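Local coordinates for SLH domain-containing protein (Pseudoflavonifractor capillosus, PDB 4OJU) that is of unknown function but, as a leucine-rich repeat protein that also carries SLH domains, probably binds other proteins through the repeat region contained in this fragment, at residues 39-44 with 71-76; 13-18 with 25-30. One frame throughout, in Å; residues are numbered along the deposited sequence. Where two conformers were deposited one is given.

Contact 1: 39-44 with 71-76; sequences ADIPAS and VTVPDS. With EDO (1,2-ethanediol), chain E; EDO (1,2-ethanediol), chain G.
The carboxylate of D40 offers one oxygen to the neighbouring strand: OD1 approaches CB of T72 at 3.8 Å. These two side chains run alongside each other; the main partner of the T72 hydroxyl is Y38 OH, and a water adds a link to D40, donating to OD1 and hydrogen-bonded to T72 OG1 at 2.9 Å. An ethanediol, probably from the crystallisation liquor, bonds weakly to D40 OD1 and O. The puckered ring of P74 turns toward residues 39-44 and meets them along its CB-CG-CD rim. Its CD lies 3.6 Å from CB of I41 and its CB 3.8 Å from CB of A43, while CG rests against the carbonyl oxygens of I41 and P42. A39 and V71 point to the face of the sheet away from D40 and T72. I41, its chain extended through chi2 (168°), carries CD1 to 3.6 Å from V71 CG2, in a layer that also holds F63. Two backbone bonds fix the register, T72 N to A39 O (3.0 Å, 163° at the hydrogen) and I41 N to T72 O (3.3 Å, 149°). Parallel bridges A39-V71 and D40-T72, followed by chains that keep the same direction, fit the leucine-rich-repeat solenoid expected for this family, in which short parallel strands of successive coils stack; here strand 93-95 continues the sheet beyond 70-72.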
# COMPACT_ATOMS: atom_id res chain seq x y z
N ALA A 39 21.67 -16.23 -2.81
CA ALA A 39 21.28 -17.13 -3.90
C ALA A 39 21.87 -16.65 -5.22
O ALA A 39 21.34 -15.73 -5.83
CB ALA A 39 19.76 -17.22 -3.99
N ASP A 40 23.00 -17.25 -5.62
CA ASP A 40 23.65 -16.92 -6.89
C ASP A 40 23.08 -17.92 -7.88
O ASP A 40 23.58 -19.03 -7.99
CB ASP A 40 25.19 -16.98 -6.75
CG ASP A 40 25.98 -16.40 -7.92
OD1 ASP A 40 25.37 -15.70 -8.77
OD2 ASP A 40 27.20 -16.64 -7.98
N ILE A 41 21.96 -17.58 -8.51
CA ILE A 41 21.22 -18.50 -9.38
C ILE A 41 22.02 -18.83 -10.64
O ILE A 41 22.44 -17.90 -11.34
CB ILE A 41 19.81 -17.94 -9.74
CG1 ILE A 41 18.94 -17.73 -8.48
CG2 ILE A 41 19.11 -18.82 -10.78
CD1 ILE A 41 17.62 -16.88 -8.71
N PRO A 42 22.22 -20.13 -10.97
CA PRO A 42 22.99 -20.45 -12.20
C PRO A 42 22.22 -20.03 -13.46
O PRO A 42 20.99 -20.08 -13.48
CB PRO A 42 23.19 -21.96 -12.13
CG PRO A 42 22.24 -22.46 -11.12
CD PRO A 42 21.80 -21.34 -10.24
N ALA A 43 22.97 -19.60 -14.48
CA ALA A 43 22.41 -19.18 -15.77
C ALA A 43 22.02 -20.39 -16.63
O ALA A 43 21.28 -20.26 -17.60
CB ALA A 43 23.42 -18.33 -16.52
N SER A 44 22.58 -21.56 -16.31
CA SER A 44 22.27 -22.77 -17.06
C SER A 44 22.26 -24.00 -16.14
O SER A 44 22.79 -23.96 -15.03
CB SER A 44 23.25 -22.97 -18.21
OG SER A 44 24.54 -23.31 -17.74
N VAL A 71 20.10 -12.03 -3.79
CA VAL A 71 19.91 -12.88 -4.95
C VAL A 71 20.45 -12.22 -6.21
O VAL A 71 20.25 -11.02 -6.42
CB VAL A 71 18.41 -13.32 -5.14
CG1 VAL A 71 17.48 -12.13 -5.36
CG2 VAL A 71 18.25 -14.35 -6.27
N THR A 72 21.11 -13.03 -7.06
CA THR A 72 21.50 -12.63 -8.41
C THR A 72 20.62 -13.45 -9.34
O THR A 72 20.66 -14.68 -9.29
CB THR A 72 22.98 -12.81 -8.69
OG1 THR A 72 23.70 -11.91 -7.87
CG2 THR A 72 23.32 -12.51 -10.15
N VAL A 73 19.80 -12.78 -10.13
CA VAL A 73 18.96 -13.37 -11.16
C VAL A 73 19.81 -13.25 -12.44
O VAL A 73 20.11 -12.13 -12.84
CB VAL A 73 17.58 -12.68 -11.24
CG1 VAL A 73 16.73 -13.31 -12.34
CG2 VAL A 73 16.87 -12.74 -9.89
N PRO A 74 20.31 -14.37 -13.01
CA PRO A 74 21.27 -14.26 -14.13
C PRO A 74 20.64 -13.76 -15.41
O PRO A 74 19.42 -13.83 -15.55
CB PRO A 74 21.80 -15.68 -14.27
CG PRO A 74 20.66 -16.52 -13.83
CD PRO A 74 20.09 -15.77 -12.64
N ASP A 75 21.51 -13.27 -16.36
CA ASP A 75 21.12 -12.68 -17.65
C ASP A 75 20.36 -13.66 -18.57
O ASP A 75 19.87 -13.26 -19.63
CB ASP A 75 22.36 -12.10 -18.38
CG ASP A 75 23.48 -13.09 -18.70
OD1 ASP A 75 23.21 -14.31 -18.78
OD2 ASP A 75 24.64 -12.63 -18.90
N SER A 76 20.25 -14.93 -18.17
CA SER A 76 19.51 -15.92 -18.95
C SER A 76 17.97 -15.78 -18.68
O SER A 76 17.15 -16.22 -19.48
CB SER A 76 19.99 -17.32 -18.59
OG SER A 76 19.79 -17.52 -17.20
C1 EDO E . 27.27 -18.78 -11.51
O1 EDO E . 26.31 -17.75 -11.34
C2 EDO E . 27.12 -19.83 -10.40
O2 EDO E . 25.74 -20.10 -10.20
C1 EDO G . 26.24 -25.62 -16.09
O1 EDO G . 24.93 -25.91 -16.54
C2 EDO G . 26.46 -26.23 -14.70
O2 EDO G . 26.24 -27.63 -14.77
O HOH W 1 26.44 -12.70 -8.52

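Contact 2: 13-18 with 25-30; sequences PYTFEI and TLTRYD
Strands 14-18 and 25-29 form an antiparallel ladder, their axes 4.6 Å apart at closest and 146° between directions, in which Y14-Y29 and F16-L26 are non-hydrogen-bonded pairs, T15-R28 and E17-T25 hydrogen-bonded ones, and a classic beta bulge slips the register by one after T15, whose O accepts from T27 N at 2.9 Å and only weakly from R28 N at 3.5 Å.

On the face bearing Y14 and Y29, the two rings are oblique, their planes at 54° and centroids 5.5 Å apart. The CE1 of Y14 comes to the edge of the Y29 ring, close to its plane, 3.5 Å from CD1. P13 lays CG over one face of the Y14 ring, toward its rim, and also touches Y29; a lone pair of its O receives D30 N. Further along, in the L26 conformer described, CD1 meets Y14 CD1 at 3.6 Å, while CG packs against CE1 of F16.

The face of T15, E17 and R28 is more polar, and at the bulge T27, with chi1 at 61°, holds OG1 near T15 and directs CG2 against the carboxylate of E17; a water 2.7 Å from T27 OG1 also donates weakly to E17 OE2. In the R28 conformer described, T15 OG1 lies over one face of the guanidinium without bonding to it, its partner being Q10 OE1. In that same conformer R28 NH2 makes a salt bridge of 3.0 Å to D30 OD2, entering above the carboxylate plane; D30 OD1 is hydrogen-bonded to S32 OG.

This chemistry implies a two-sided hairpin: buried aromatic and aliphatic groups on one side, and on the other hydroxyls, water and charge, where R28 and D30, in this conformer, probably offset each other's charge locally.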
# COMPACT_ATOMS: atom_id res chain seq x y z
N PRO A 13 20.86 -26.39 -3.77
CA PRO A 13 19.53 -26.06 -3.23
C PRO A 13 18.47 -25.80 -4.31
O PRO A 13 17.31 -25.57 -3.99
CB PRO A 13 19.80 -24.78 -2.44
CG PRO A 13 20.87 -24.09 -3.23
CD PRO A 13 21.76 -25.23 -3.73
N TYR A 14 18.88 -25.82 -5.59
CA TYR A 14 17.97 -25.49 -6.69
C TYR A 14 17.36 -26.69 -7.38
O TYR A 14 18.07 -27.63 -7.76
CB TYR A 14 18.73 -24.70 -7.77
CG TYR A 14 19.40 -23.46 -7.25
CD1 TYR A 14 18.66 -22.34 -6.90
CD2 TYR A 14 20.79 -23.40 -7.11
CE1 TYR A 14 19.28 -21.18 -6.42
CE2 TYR A 14 21.41 -22.26 -6.62
CZ TYR A 14 20.65 -21.15 -6.29
OH TYR A 14 21.24 -20.02 -5.79
N THR A 15 16.04 -26.63 -7.59
CA THR A 15 15.33 -27.62 -8.41
C THR A 15 14.99 -26.94 -9.73
O THR A 15 14.43 -25.86 -9.71
CB THR A 15 14.05 -28.16 -7.75
OG1 THR A 15 14.33 -28.57 -6.42
CG2 THR A 15 13.41 -29.30 -8.56
N PHE A 16 15.29 -27.60 -10.85
CA PHE A 16 14.95 -27.08 -12.16
C PHE A 16 14.11 -28.04 -12.93
O PHE A 16 14.36 -29.26 -12.88
CB PHE A 16 16.20 -26.80 -13.01
CG PHE A 16 17.15 -25.80 -12.45
CD1 PHE A 16 16.99 -24.44 -12.70
CD2 PHE A 16 18.22 -26.21 -11.67
CE1 PHE A 16 17.87 -23.50 -12.15
CE2 PHE A 16 19.11 -25.28 -11.15
CZ PHE A 16 18.93 -23.93 -11.38
N GLU A 17 13.15 -27.50 -13.71
CA GLU A 17 12.41 -28.31 -14.65
C GLU A 17 12.88 -27.89 -16.03
O GLU A 17 12.91 -26.69 -16.33
CB GLU A 17 10.90 -28.15 -14.50
CG GLU A 17 10.37 -28.94 -13.32
CD GLU A 17 8.89 -28.78 -13.05
OE1 GLU A 17 8.28 -27.83 -13.60
OE2 GLU A 17 8.34 -29.59 -12.28
N ILE A 18 13.36 -28.86 -16.81
CA ILE A 18 13.81 -28.63 -18.18
C ILE A 18 12.64 -29.00 -19.06
O ILE A 18 12.16 -30.14 -18.98
CB ILE A 18 15.11 -29.43 -18.50
CG1 ILE A 18 16.28 -28.94 -17.61
CG2 ILE A 18 15.46 -29.36 -19.98
CD1 ILE A 18 17.43 -29.96 -17.52
N THR A 25 13.23 -23.91 -16.00
CA THR A 25 12.59 -23.07 -15.00
C THR A 25 13.12 -23.46 -13.64
O THR A 25 13.15 -24.67 -13.33
CB THR A 25 11.04 -23.25 -15.05
OG1 THR A 25 10.57 -22.78 -16.30
CG2 THR A 25 10.29 -22.50 -13.91
N LEU A 26 13.51 -22.46 -12.83
CA LEU A 26 13.92 -22.68 -11.45
C LEU A 26 12.62 -22.82 -10.67
O LEU A 26 11.89 -21.83 -10.51
CB LEU A 26 14.80 -21.51 -10.93
CG LEU A 26 15.57 -21.75 -9.60
CD1 LEU A 26 16.68 -20.76 -9.46
CD2 LEU A 26 14.66 -21.64 -8.37
N THR A 27 12.28 -24.05 -10.26
CA THR A 27 10.98 -24.27 -9.60
C THR A 27 11.01 -24.17 -8.09
O THR A 27 9.97 -23.85 -7.50
CB THR A 27 10.38 -25.61 -10.01
OG1 THR A 27 11.27 -26.66 -9.62
CG2 THR A 27 10.08 -25.70 -11.50
N ARG A 28 12.15 -24.47 -7.45
CA ARG A 28 12.23 -24.44 -5.99
C ARG A 28 13.64 -24.20 -5.46
O ARG A 28 14.61 -24.73 -6.01
CB ARG A 28 11.70 -25.77 -5.41
CG ARG A 28 11.38 -25.68 -3.91
CD ARG A 28 11.05 -27.03 -3.26
NE ARG A 28 12.16 -27.70 -2.59
CZ ARG A 28 12.65 -28.90 -2.93
NH1 ARG A 28 12.12 -29.58 -3.94
NH2 ARG A 28 13.66 -29.43 -2.25
N TYR A 29 13.74 -23.45 -4.35
CA TYR A 29 14.96 -23.20 -3.61
C TYR A 29 14.78 -23.87 -2.25
O TYR A 29 13.85 -23.54 -1.52
CB TYR A 29 15.23 -21.71 -3.47
CG TYR A 29 16.48 -21.40 -2.68
CD1 TYR A 29 17.74 -21.43 -3.28
CD2 TYR A 29 16.41 -20.99 -1.35
CE1 TYR A 29 18.89 -21.04 -2.59
CE2 TYR A 29 17.55 -20.63 -0.63
CZ TYR A 29 18.78 -20.63 -1.27
OH TYR A 29 19.91 -20.22 -0.59
N ASP A 30 15.67 -24.81 -1.94
CA ASP A 30 15.60 -25.54 -0.68
C ASP A 30 16.68 -25.00 0.24
O ASP A 30 17.86 -25.34 0.09
CB ASP A 30 15.74 -27.05 -0.91
CG ASP A 30 15.59 -27.93 0.33
OD1 ASP A 30 15.64 -27.39 1.46
OD2 ASP A 30 15.42 -29.16 0.16
O HOH W 2 9.60 -28.75 -9.19

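Overall arrangement
Contact 2 comes first in the chain, forming a hairpin that packs against contact 1, where the parallel stacking of coils begins; their centres are 12 Å apart. The two touch directly. The Y14 hydroxyl oxygen, OH, lies 3.3 Å from D40 N, a packing approach, and in the L26 conformer described CD1 comes to 3.4 Å from I41 CG2. P42 CG also reaches F16 CZ at 3.6 Å. The apolar face of 13-18 and 25-30 thus covers the start of the solenoid at residues 39-44, with F63 shared: it stacks on Y29 and touches A39 and I41. Both contacts lie away from E105, D112 and D137, seen to bind magnesium in a crystal structure of this protein.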